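Local structure of beta-lactamase/D-alanine Carboxypeptidase (Yersinia pestis, 3RJU) at residues 25-30 against 324-329; 57-62 against 307-312; 194-199 against 227-232. The protein probably acts on beta-lactam or D-alanyl peptide substrates as a serine beta-lactamase or D-alanine carboxypeptidase. All coordinates share one frame; numbering follows the deposited sequence.

Contact 1: 25-30 against 324-329; sequences GMALVV and FVVVTR
Met26 and Val327 face each other as a non-hydrogen-bonded pair in the antiparallel ladder that seats strand 25-32, near the start of the chain, beside strand 321-328, the last one, in the large sheet of the beta-lactamase fold. Met26, a selenomethionine, presses its CG against Val327 CG2 at 3.7 Å, and its SE rests near both Val327 CG2 and Val325 CG2. The same face is continued by Leu28, whose CD1 leans across to Val325 CB, 3.9 Å away. Ala27, Val29, Val326 and Phe324 occupy the other face. There Ala27 CB meets Val326 CG1 at 3.7 Å, while Val29 CG2 sits at the edge of the Phe324 ring, near its plane.

Between these two layers of side chains the segment axes run almost exactly antiparallel, at 178° and 4.8 Å. Ala27 with Val326 and Val29 with Phe324 exchange N-H...O bonds in both directions; CA-H...O contacts accompany them at the non-hydrogen-bonded pairs, the shortest from Met26 CA to Val326 O at 3.2 Å. Strand 35-42 bonds to the other edge of 25-32, and strand 309-316 to the other edge of 321-328. Helix 336-349 covers Val325 and Val327 through Met338 and Val342, and helix 233-241 packs on Ala27, Val29 and Phe324, so the ladder is sandwiched between helices.

At the Gly25 end the pattern changes. Thr328 N still donates to Gly25 O, but Gly25 N turns to a side chain: Thr328 OG1, placed between its own backbone N and carbonyl carbon (chi1 43°), accepts it at 2.9 Å through a bond bent to 134°.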
ATOM      1  N   GLY A  25      -1.755  13.612  14.555  1.00  9.90           N
ATOM      2  CA  GLY A  25      -1.771  14.469  13.382  1.00  9.54           C
ATOM      3  C   GLY A  25      -2.416  13.750  12.219  1.00  9.21           C
ATOM      4  O   GLY A  25      -2.463  12.516  12.195  1.00  9.70           O
HETATM    5  N   MSE A  26      -2.905  14.511  11.248  1.00  9.29           N
HETATM    6  CA  MSE A  26      -3.567  13.927  10.082  1.00  8.57           C
HETATM    7  C   MSE A  26      -3.350  14.775   8.839  1.00  9.54           C
HETATM    8  O   MSE A  26      -3.395  16.020   8.903  1.00 10.67           O
HETATM    9  CB  MSE A  26      -5.070  13.791  10.337  1.00  9.20           C
HETATM   10  CG  MSE A  26      -5.844  13.234   9.148  1.00 11.83           C
HETATM   11 SE   MSE A  26      -7.686  12.947   9.652  0.74 17.11          SE
HETATM   12  CE  MSE A  26      -8.594  13.681   8.167  1.00 17.02           C
ATOM     13  N   ALA A  27      -3.123  14.109   7.703  1.00  8.90           N
ATOM     14  CA  ALA A  27      -3.254  14.762   6.411  1.00  8.33           C
ATOM     15  C   ALA A  27      -4.262  13.997   5.563  1.00  8.32           C
ATOM     16  O   ALA A  27      -4.238  12.764   5.501  1.00  9.68           O
ATOM     17  CB  ALA A  27      -1.911  14.845   5.687  1.00  8.62           C
ATOM     18  N   LEU A  28      -5.134  14.746   4.896  1.00  8.96           N
ATOM     19  CA  LEU A  28      -6.184  14.184   4.054  1.00  7.70           C
ATOM     20  C   LEU A  28      -6.057  14.805   2.663  1.00  9.14           C
ATOM     21  O   LEU A  28      -5.965  16.041   2.532  1.00 10.45           O
ATOM     22  CB  LEU A  28      -7.569  14.521   4.644  1.00  9.46           C
ATOM     23  CG  LEU A  28      -8.801  14.028   3.870  1.00 10.15           C
ATOM     24  CD1 LEU A  28      -8.954  12.512   3.937  1.00 11.18           C
ATOM     25  CD2 LEU A  28     -10.046  14.700   4.446  1.00 11.70           C
ATOM     26  N   VAL A  29      -6.061  13.955   1.637  1.00  8.40           N
ATOM     27  CA  VAL A  29      -5.934  14.398   0.263  1.00 10.15           C
ATOM     28  C   VAL A  29      -7.116  13.839  -0.498  1.00  9.36           C
ATOM     29  O   VAL A  29      -7.311  12.614  -0.546  1.00 10.02           O
ATOM     30  CB  VAL A  29      -4.642  13.858  -0.401  1.00 10.24           C
ATOM     31  CG1 VAL A  29      -4.579  14.273  -1.881  1.00  9.92           C
ATOM     32  CG2 VAL A  29      -3.409  14.350   0.358  1.00 13.47           C
ATOM     33  N   VAL A  30      -7.896  14.733  -1.106  1.00 10.12           N
ATOM     34  CA  VAL A  30      -9.073  14.329  -1.856  1.00  9.25           C
ATOM     35  C   VAL A  30      -8.930  14.799  -3.295  1.00  9.77           C
ATOM     36  O   VAL A  30      -8.687  15.986  -3.544  1.00 10.71           O
ATOM     37  CB  VAL A  30     -10.370  14.936  -1.242  1.00  7.90           C
ATOM     38  CG1 VAL A  30     -11.605  14.525  -2.046  1.00 10.27           C
ATOM     39  CG2 VAL A  30     -10.523  14.517   0.219  1.00  9.18           C
ATOM     40  N   PHE A 324      -6.980   9.811  -0.007  1.00  7.45           N
ATOM     41  CA  PHE A 324      -5.868   9.245   0.740  1.00  7.52           C
ATOM     42  C   PHE A 324      -5.812   9.927   2.105  1.00  7.52           C
ATOM     43  O   PHE A 324      -5.903  11.164   2.198  1.00  9.47           O
ATOM     44  CB  PHE A 324      -4.545   9.519   0.022  1.00  8.22           C
ATOM     45  CG  PHE A 324      -3.330   9.141   0.830  1.00  8.37           C
ATOM     46  CD1 PHE A 324      -3.037   7.797   1.076  1.00  8.23           C
ATOM     47  CD2 PHE A 324      -2.476  10.112   1.337  1.00  8.50           C
ATOM     48  CE1 PHE A 324      -1.921   7.429   1.821  1.00  9.09           C
ATOM     49  CE2 PHE A 324      -1.363   9.751   2.085  1.00 10.64           C
ATOM     50  CZ  PHE A 324      -1.081   8.404   2.319  1.00  9.74           C
ATOM     51  N   VAL A 325      -5.628   9.141   3.159  1.00  7.18           N
ATOM     52  CA  VAL A 325      -5.515   9.722   4.481  1.00  7.43           C
ATOM     53  C   VAL A 325      -4.353   9.088   5.222  1.00  7.06           C
ATOM     54  O   VAL A 325      -4.052   7.907   5.050  1.00  8.56           O
ATOM     55  CB  VAL A 325      -6.837   9.566   5.312  1.00  8.27           C
ATOM     56  CG1 VAL A 325      -7.161   8.097   5.530  1.00  9.99           C
ATOM     57  CG2 VAL A 325      -6.726  10.302   6.633  1.00 10.91           C
ATOM     58  N   VAL A 326      -3.667   9.898   6.016  1.00  8.36           N
ATOM     59  CA  VAL A 326      -2.600   9.396   6.857  1.00  9.55           C
ATOM     60  C   VAL A 326      -2.813   9.988   8.251  1.00  9.40           C
ATOM     61  O   VAL A 326      -3.098  11.198   8.401  1.00  9.85           O
ATOM     62  CB  VAL A 326      -1.170   9.736   6.323  1.00  9.82           C
ATOM     63  CG1 VAL A 326      -1.006  11.235   6.028  1.00 10.34           C
ATOM     64  CG2 VAL A 326      -0.117   9.251   7.334  1.00  9.86           C
ATOM     65  N   VAL A 327      -2.712   9.135   9.257  1.00  8.31           N
ATOM     66  CA  VAL A 327      -2.858   9.551  10.644  1.00  9.17           C
ATOM     67  C   VAL A 327      -1.702   9.003  11.457  1.00  7.79           C
ATOM     68  O   VAL A 327      -1.279   7.866  11.264  1.00  8.22           O
ATOM     69  CB  VAL A 327      -4.216   9.008  11.212  1.00  8.85           C
ATOM     70  CG1 VAL A 327      -4.181   8.798  12.737  1.00  9.12           C
ATOM     71  CG2 VAL A 327      -5.392   9.888  10.777  1.00  9.29           C
ATOM     72  N   THR A 328      -1.156   9.814  12.353  1.00  8.28           N
ATOM     73  CA  THR A 328      -0.291   9.283  13.391  1.00  9.28           C
ATOM     74  C   THR A 328      -1.145   8.899  14.622  1.00  9.53           C
ATOM     75  O   THR A 328      -1.999   9.668  15.080  1.00  9.74           O
ATOM     76  CB  THR A 328       0.798  10.289  13.773  1.00  9.59           C
ATOM     77  OG1 THR A 328       0.204  11.588  13.877  1.00  9.70           O
ATOM     78  CG2 THR A 328       1.903  10.331  12.720  1.00 10.08           C
ATOM     79  N   ARG A 329      -0.932   7.691  15.135  1.00  9.71           N
ATOM     80  CA  ARG A 329      -1.787   7.128  16.184  1.00  9.76           C
ATOM     81  C   ARG A 329      -1.605   7.805  17.539  1.00  9.83           C
ATOM     82  O   ARG A 329      -0.495   8.156  17.917  1.00 11.43           O
ATOM     83  CB  ARG A 329      -1.469   5.640  16.378  1.00  9.22           C
ATOM     84  CG  ARG A 329      -1.786   4.754  15.164  1.00  9.76           C
ATOM     85  CD  ARG A 329      -1.710   3.281  15.585  1.00 10.11           C
ATOM     86  NE  ARG A 329      -2.799   2.956  16.502  1.00  9.88           N
ATOM     87  CZ  ARG A 329      -2.660   2.771  17.820  1.00  9.82           C
ATOM     88  NH1 ARG A 329      -3.724   2.514  18.576  1.00 11.25           N
ATOM     89  NH2 ARG A 329      -1.466   2.849  18.396  1.00 13.25           N
TER

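Contact 2: 57-62 against 307-312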
ATOM      1  N   LEU A  57       6.914  14.271   6.155  1.00 10.12           N
ATOM      2  CA  LEU A  57       7.252  12.890   5.819  1.00 10.90           C
ATOM      3  C   LEU A  57       6.340  11.953   6.590  1.00  9.94           C
ATOM      4  O   LEU A  57       6.048  12.168   7.775  1.00 10.34           O
ATOM      5  CB  LEU A  57       8.729  12.560   6.098  1.00 11.65           C
ATOM      6  CG  LEU A  57       9.312  11.468   5.187  1.00 11.65           C
ATOM      7  CD1 LEU A  57       9.438  11.981   3.755  1.00 11.79           C
ATOM      8  CD2 LEU A  57      10.662  10.957   5.696  1.00 11.39           C
ATOM      9  N   ILE A  58       5.911  10.900   5.915  1.00 10.09           N
ATOM     10  CA  ILE A  58       5.032   9.908   6.515  1.00  9.64           C
ATOM     11  C   ILE A  58       5.538   8.513   6.152  1.00  8.51           C
ATOM     12  O   ILE A  58       6.248   8.349   5.149  1.00 10.34           O
ATOM     13  CB  ILE A  58       3.584  10.065   6.010  1.00  8.97           C
ATOM     14  CG1 ILE A  58       3.491   9.838   4.495  1.00  9.06           C
ATOM     15  CG2 ILE A  58       3.044  11.454   6.360  1.00 10.59           C
ATOM     16  CD1 ILE A  58       2.071  10.012   3.930  1.00  9.40           C
ATOM     17  N   ARG A  59       5.185   7.520   6.964  1.00  9.21           N
ATOM     18  CA  ARG A  59       5.313   6.126   6.540  1.00  9.20           C
ATOM     19  C   ARG A  59       4.000   5.711   5.891  1.00  9.05           C
ATOM     20  O   ARG A  59       2.934   5.790   6.531  1.00 10.62           O
ATOM     21  CB  ARG A  59       5.596   5.204   7.730  1.00  8.56           C
ATOM     22  CG  ARG A  59       6.871   5.562   8.504  1.00 10.53           C
ATOM     23  CD  ARG A  59       7.184   4.482   9.528  1.00 11.26           C
ATOM     24  NE  ARG A  59       8.262   4.838  10.454  1.00 11.06           N
ATOM     25  CZ  ARG A  59       9.537   4.475  10.310  1.00 12.88           C
ATOM     26  NH1 ARG A  59       9.933   3.747   9.264  1.00 13.48           N
ATOM     27  NH2 ARG A  59      10.422   4.829  11.230  1.00 13.99           N
ATOM     28  N   ILE A  60       4.042   5.284   4.628  1.00  7.43           N
ATOM     29  CA  ILE A  60       2.790   4.851   4.007  1.00  8.09           C
ATOM     30  C   ILE A  60       2.451   3.396   4.329  1.00  9.20           C
ATOM     31  O   ILE A  60       1.368   2.913   3.990  1.00  9.66           O
ATOM     32  CB  ILE A  60       2.743   5.114   2.471  1.00  9.45           C
ATOM     33  CG1 ILE A  60       3.698   4.179   1.709  1.00  9.52           C
ATOM     34  CG2 ILE A  60       3.058   6.589   2.166  1.00 10.73           C
ATOM     35  CD1 ILE A  60       3.577   4.336   0.176  1.00 12.15           C
ATOM     36  N   ALA A  61       3.372   2.706   4.998  1.00  9.20           N
ATOM     37  CA  ALA A  61       3.153   1.319   5.382  1.00  9.33           C
ATOM     38  C   ALA A  61       2.705   0.526   4.155  1.00  8.18           C
ATOM     39  O   ALA A  61       3.291   0.683   3.091  1.00  8.98           O
ATOM     40  CB  ALA A  61       2.141   1.209   6.552  1.00  9.58           C
ATOM     41  N   SER A  62       1.660  -0.291   4.273  1.00  8.31           N
ATOM     42  CA  SER A  62       1.326  -1.239   3.195  1.00  9.08           C
ATOM     43  C   SER A  62       0.738  -0.635   1.912  1.00  8.00           C
ATOM     44  O   SER A  62       0.457  -1.359   0.950  1.00  8.89           O
ATOM     45  CB  SER A  62       0.441  -2.376   3.720  1.00  9.71           C
ATOM     46  OG  SER A  62       1.149  -3.133   4.690  1.00 10.26           O
ATOM     47  N   GLY A 307       4.659   1.556  12.488  1.00 11.46           N
ATOM     48  CA  GLY A 307       5.527   2.595  13.028  1.00 11.57           C
ATOM     49  C   GLY A 307       4.787   3.827  13.529  1.00 12.61           C
ATOM     50  O   GLY A 307       5.310   4.942  13.447  1.00 13.13           O
ATOM     51  N   GLY A 308       3.573   3.643  14.041  1.00 11.97           N
ATOM     52  CA  GLY A 308       2.808   4.757  14.577  1.00 10.89           C
ATOM     53  C   GLY A 308       1.937   5.452  13.543  1.00  9.94           C
ATOM     54  O   GLY A 308       1.206   6.396  13.878  1.00 11.01           O
ATOM     55  N   PHE A 309       2.014   4.992  12.286  1.00  9.74           N
ATOM     56  CA  PHE A 309       1.200   5.542  11.195  1.00  8.98           C
ATOM     57  C   PHE A 309       0.091   4.581  10.826  1.00  9.35           C
ATOM     58  O   PHE A 309       0.290   3.359  10.845  1.00  9.91           O
ATOM     59  CB  PHE A 309       2.036   5.780   9.931  1.00  9.63           C
ATOM     60  CG  PHE A 309       2.969   6.952  10.032  1.00  8.59           C
ATOM     61  CD1 PHE A 309       2.601   8.206   9.536  1.00  8.41           C
ATOM     62  CD2 PHE A 309       4.189   6.813  10.669  1.00  8.67           C
ATOM     63  CE1 PHE A 309       3.450   9.289   9.647  1.00  9.87           C
ATOM     64  CE2 PHE A 309       5.053   7.896  10.780  1.00  9.58           C
ATOM     65  CZ  PHE A 309       4.672   9.138  10.272  1.00 10.82           C
ATOM     66  N   ILE A 310      -1.058   5.135  10.455  1.00  7.75           N
ATOM     67  CA  ILE A 310      -2.074   4.374   9.731  1.00  7.20           C
ATOM     68  C   ILE A 310      -2.447   5.128   8.457  1.00  7.05           C
ATOM     69  O   ILE A 310      -2.514   6.365   8.441  1.00  8.96           O
ATOM     70  CB  ILE A 310      -3.328   4.056  10.572  1.00  7.73           C
ATOM     71  CG1 ILE A 310      -3.931   5.323  11.205  1.00  7.22           C
ATOM     72  CG2 ILE A 310      -2.999   2.977  11.621  1.00 10.20           C
ATOM     73  CD1 ILE A 310      -5.279   5.042  11.854  1.00  8.50           C
ATOM     74  N   THR A 311      -2.670   4.382   7.377  1.00  7.82           N
ATOM     75  CA  THR A 311      -2.960   4.983   6.092  1.00  8.67           C
ATOM     76  C   THR A 311      -4.100   4.248   5.423  1.00  8.29           C
ATOM     77  O   THR A 311      -4.356   3.071   5.688  1.00  8.63           O
ATOM     78  CB  THR A 311      -1.737   4.928   5.135  1.00  8.72           C
ATOM     79  OG1 THR A 311      -1.196   3.607   5.134  1.00  9.63           O
ATOM     80  CG2 THR A 311      -0.642   5.892   5.579  1.00  9.81           C
ATOM     81  N   TYR A 312      -4.799   4.955   4.553  1.00  7.65           N
ATOM     82  CA  TYR A 312      -5.878   4.340   3.804  1.00  7.73           C
ATOM     83  C   TYR A 312      -6.054   5.101   2.510  1.00  8.09           C
ATOM     84  O   TYR A 312      -6.007   6.344   2.482  1.00  8.72           O
ATOM     85  CB  TYR A 312      -7.161   4.369   4.632  1.00  7.88           C
ATOM     86  CG  TYR A 312      -8.374   3.693   4.021  1.00  8.03           C
ATOM     87  CD1 TYR A 312      -8.336   2.339   3.640  1.00  8.25           C
ATOM     88  CD2 TYR A 312      -9.573   4.398   3.841  1.00  8.20           C
ATOM     89  CE1 TYR A 312      -9.457   1.716   3.105  1.00  8.54           C
ATOM     90  CE2 TYR A 312     -10.700   3.776   3.307  1.00  8.50           C
ATOM     91  CZ  TYR A 312     -10.633   2.440   2.933  1.00  8.58           C
ATOM     92  OH  TYR A 312     -11.741   1.806   2.391  1.00  8.59           O
TER
HETATM   93  O   HOH W   1       7.743   5.846  12.992  1.00 11.98           O
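Phe309 lays one ring face over the peptide link between Ile58 and Arg59. Arg59 N stands 3.5 Å above the ring plane, over its centre, and Ile58 C lies farther toward the rim. Apolar contacts flank this ring-on-peptide packing: Ile58 CB approaches Phe309 CE1 at 3.7 Å, and Arg59 CB approaches CD2 of the same ring at 3.6 Å. CG anti to the carbonyl carbon (chi1 -73°) sends the Phe309 ring toward 57-62, and chi2 near -96° turns its face onto the peptide. The Arg59 chain, extended from CG to NE, crosses it at about a right angle.

Polar links lie at the two ends. A water in the guanidinium plane accepts a hydrogen bond from Arg59 NE at 2.8 Å and donates to Gly307 O, while Arg59 NH2 is held by the carbonyls of Ser215 and Arg216. Thr311 OG1 donates to Ile60 O at 2.9 Å, approaching from 50° out of the carbonyl plane, and Thr311 CG2 rests against Arg59 O.

The contact joins residues 57-61 to strand 309-316, just ahead of Ser62. That serine bonds Lys65 NZ and a bound citrate through OG, and starts a sequence fitting the SxxK motif of the active site in serine beta-lactamases and penicillin-binding proteins.

Contact 3: 194-199 against 227-232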
ATOM      1  N   LYS A 194       9.594  13.582  -4.963  1.00 12.62           N
ATOM      2  CA  LYS A 194      10.966  13.819  -4.552  1.00 14.22           C
ATOM      3  C   LYS A 194      11.198  13.418  -3.113  1.00 14.25           C
ATOM      4  O   LYS A 194      12.336  13.420  -2.652  1.00 15.31           O
ATOM      5  CB  LYS A 194      11.297  15.297  -4.707  1.00 16.40           C
ATOM      6  CG  LYS A 194      10.328  16.163  -3.918  1.00 20.25           C
ATOM      7  CD  LYS A 194      10.493  17.649  -4.161  1.00 23.74           C
ATOM      8  CE  LYS A 194       9.391  18.419  -3.437  1.00 24.62           C
ATOM      9  NZ  LYS A 194       9.454  19.886  -3.721  1.00 28.46           N
ATOM     10  N   ASN A 195      10.125  13.095  -2.396  1.00 12.02           N
ATOM     11  CA  ASN A 195      10.276  12.653  -1.011  1.00 11.87           C
ATOM     12  C   ASN A 195       9.783  11.235  -0.766  1.00 11.71           C
ATOM     13  O   ASN A 195       9.466  10.874   0.367  1.00 12.46           O
ATOM     14  CB  ASN A 195       9.569  13.628  -0.064  1.00 12.13           C
ATOM     15  CG  ASN A 195      10.347  14.901   0.126  1.00 13.86           C
ATOM     16  OD1 ASN A 195      11.529  14.860   0.433  1.00 14.95           O
ATOM     17  ND2 ASN A 195       9.700  16.040  -0.098  1.00 13.77           N
ATOM     18  N   THR A 196       9.709  10.436  -1.828  1.00 11.15           N
ATOM     19  CA  THR A 196       9.199   9.071  -1.723  1.00 10.91           C
ATOM     20  C   THR A 196      10.378   8.115  -1.868  1.00 10.88           C
ATOM     21  O   THR A 196      11.041   8.081  -2.914  1.00 12.09           O
ATOM     22  CB  THR A 196       8.091   8.797  -2.767  1.00 10.20           C
ATOM     23  OG1 THR A 196       6.993   9.698  -2.542  1.00 10.27           O
ATOM     24  CG2 THR A 196       7.582   7.347  -2.681  1.00 11.86           C
ATOM     25  N   THR A 197      10.663   7.364  -0.805  1.00  9.46           N
ATOM     26  CA  THR A 197      11.971   6.747  -0.675  1.00  9.94           C
ATOM     27  C   THR A 197      11.976   5.638   0.374  1.00 10.72           C
ATOM     28  O   THR A 197      11.122   5.617   1.260  1.00 10.37           O
ATOM     29  CB  THR A 197      13.032   7.816  -0.285  1.00 12.63           C
ATOM     30  OG1 THR A 197      14.333   7.218  -0.251  1.00 14.04           O
ATOM     31  CG2 THR A 197      12.725   8.443   1.083  1.00 13.67           C
ATOM     32  N   LEU A 198      12.935   4.719   0.252  1.00 10.65           N
ATOM     33  CA  LEU A 198      13.223   3.709   1.262  1.00 11.49           C
ATOM     34  C   LEU A 198      14.482   4.084   2.025  1.00 12.73           C
ATOM     35  O   LEU A 198      14.872   3.411   2.980  1.00 13.65           O
ATOM     36  CB  LEU A 198      13.437   2.343   0.604  1.00 11.78           C
ATOM     37  CG  LEU A 198      12.215   1.742  -0.082  1.00 10.39           C
ATOM     38  CD1 LEU A 198      12.623   0.709  -1.142  1.00 11.59           C
ATOM     39  CD2 LEU A 198      11.247   1.151   0.947  1.00 10.68           C
ATOM     40  N   THR A 199      15.118   5.168   1.606  1.00 13.72           N
ATOM     41  CA  THR A 199      16.388   5.571   2.187  1.00 15.20           C
ATOM     42  C   THR A 199      16.399   7.083   2.455  1.00 14.55           C
ATOM     43  O   THR A 199      17.111   7.844   1.791  1.00 14.55           O
ATOM     44  CB  THR A 199      17.557   5.194   1.242  1.00 17.18           C
ATOM     45  OG1 THR A 199      17.352   5.805  -0.038  1.00 18.91           O
ATOM     46  CG2 THR A 199      17.615   3.671   1.035  1.00 16.27           C
ATOM     47  N   GLY A 227       6.090  -2.782   2.851  1.00  8.44           N
ATOM     48  CA  GLY A 227       5.691  -1.683   3.715  1.00 10.27           C
ATOM     49  C   GLY A 227       6.618  -0.527   4.013  1.00  9.01           C
ATOM     50  O   GLY A 227       6.217   0.389   4.724  1.00  9.72           O
ATOM     51  N   GLY A 228       7.838  -0.540   3.481  1.00  8.36           N
ATOM     52  CA  GLY A 228       8.846   0.402   3.950  1.00  8.05           C
ATOM     53  C   GLY A 228       8.818   1.829   3.431  1.00  9.91           C
ATOM     54  O   GLY A 228       9.581   2.668   3.901  1.00  9.97           O
ATOM     55  N   ILE A 229       7.980   2.115   2.441  1.00  9.99           N
ATOM     56  CA  ILE A 229       8.117   3.382   1.720  1.00  9.60           C
ATOM     57  C   ILE A 229       7.723   4.592   2.572  1.00 10.01           C
ATOM     58  O   ILE A 229       6.683   4.599   3.220  1.00 10.15           O
ATOM     59  CB  ILE A 229       7.366   3.365   0.347  1.00  9.41           C
ATOM     60  CG1 ILE A 229       8.027   2.367  -0.613  1.00  8.75           C
ATOM     61  CG2 ILE A 229       7.307   4.780  -0.275  1.00  9.70           C
ATOM     62  CD1 ILE A 229       7.264   2.202  -1.921  1.00 10.05           C
ATOM     63  N   TYR A 230       8.596   5.589   2.603  1.00  9.36           N
ATOM     64  CA  TYR A 230       8.257   6.902   3.141  1.00  8.88           C
ATOM     65  C   TYR A 230       7.755   7.769   1.999  1.00 10.35           C
ATOM     66  O   TYR A 230       8.231   7.657   0.868  1.00  9.95           O
ATOM     67  CB  TYR A 230       9.470   7.584   3.729  1.00  9.90           C
ATOM     68  CG  TYR A 230      10.178   6.890   4.862  1.00  9.73           C
ATOM     69  CD1 TYR A 230       9.900   7.227   6.196  1.00 10.46           C
ATOM     70  CD2 TYR A 230      11.181   5.950   4.620  1.00 10.44           C
ATOM     71  CE1 TYR A 230      10.571   6.633   7.239  1.00 11.00           C
ATOM     72  CE2 TYR A 230      11.867   5.342   5.683  1.00 11.83           C
ATOM     73  CZ  TYR A 230      11.574   5.704   6.976  1.00 11.96           C
ATOM     74  OH  TYR A 230      12.253   5.116   8.025  1.00 13.85           O
ATOM     75  N   SER A 231       6.822   8.668   2.292  1.00  9.74           N
ATOM     76  CA  SER A 231       6.372   9.615   1.283  1.00  9.21           C
ATOM     77  C   SER A 231       5.910  10.915   1.946  1.00  8.68           C
ATOM     78  O   SER A 231       6.268  11.198   3.110  1.00  9.61           O
ATOM     79  CB  SER A 231       5.271   8.988   0.413  1.00 11.28           C
ATOM     80  OG  SER A 231       4.988   9.784  -0.728  1.00 11.26           O
ATOM     81  N   THR A 232       5.111  11.700   1.230  1.00  8.71           N
ATOM     82  CA  THR A 232       4.507  12.901   1.805  1.00  9.65           C
ATOM     83  C   THR A 232       3.098  13.002   1.245  1.00  9.14           C
ATOM     84  O   THR A 232       2.785  12.369   0.225  1.00 10.31           O
ATOM     85  CB  THR A 232       5.256  14.172   1.376  1.00 10.35           C
ATOM     86  OG1 THR A 232       5.225  14.255  -0.060  1.00 11.20           O
ATOM     87  CG2 THR A 232       6.714  14.171   1.877  1.00 10.53           C
TER
HETATM   88  O   HOH W   2       7.106  15.921  -1.193  1.00 14.29           O
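Two side-chain hydroxyls bond directly between Thr196 and Ser231, Ser231 OG donating to Thr196 OG1 at only 2.7 Å. They do so beside a single antiparallel bridge, Thr197 with Tyr230, by which the loop 194-199 lines the short strand 230-231. Thr196 OG1 is also bonded to Asp235 OD2, so the buried hydroxyls form a short chain ending at a carboxylate of helix 233-241. The same OD2 is bonded to Asn195 N, and this second grip ties the loop to that helix.

The bridge itself is a pair of backbone bonds, of which Tyr230 N to Thr197 O is the straighter, at 2.9 Å and 162°. Thr197 O also lies in the plane of the Tyr230 ring, at its edge, 3.4 Å from CD2. At the far end of the tyrosine, OH is bonded to Gly218 O.

Apolar groups gather round Ile229. Thr196 CG2 presses on Ile229 CG2 at 3.5 Å, and Leu198 brings CD2 over Gly228 C and beside Ile229 CG1; Leu183 of helix 179-191 touches both Leu198 and Ile229. Toward helix 233-241, Asn195 CB meets Thr232 CG2 at 3.5 Å. Thr232 is the N-cap of helix 233-241, its OG1 accepting from Asp235 N, and that oxygen shares a water with Asn195 ND2. Asn195 OD1 is held by Gln204 and Arg207.

Thr197 also opens an ST turn: its CG2 remains near Tyr230, whereas Thr197 OG1 accepts from Thr199 N at 2.9 Å.

In the fold
Contact 2 lies between the other two and touches both. Its centre lies about 9 Å from that of contact 1 and about 10 Å from that of contact 3, whereas the centres of contacts 1 and 3 are about 16 Å apart and the two do not touch. Strands 309-316 and 321-328 are sheet neighbours, with Val327 O 2.9 Å from Ile310 N. Toward contact 3, strand 58-59 pairs with 230-231, Ile58 N lying 2.8 Å from Ser231 O. Along the chain, contact 3 lies inside the loop closed by contact 2, which lies inside that closed by contact 1. Contact 2 also leads into the citrate site at Ser62, the probable active site, where the Ala61 side chain comes within about 4 Å of the ligand (nearest atoms).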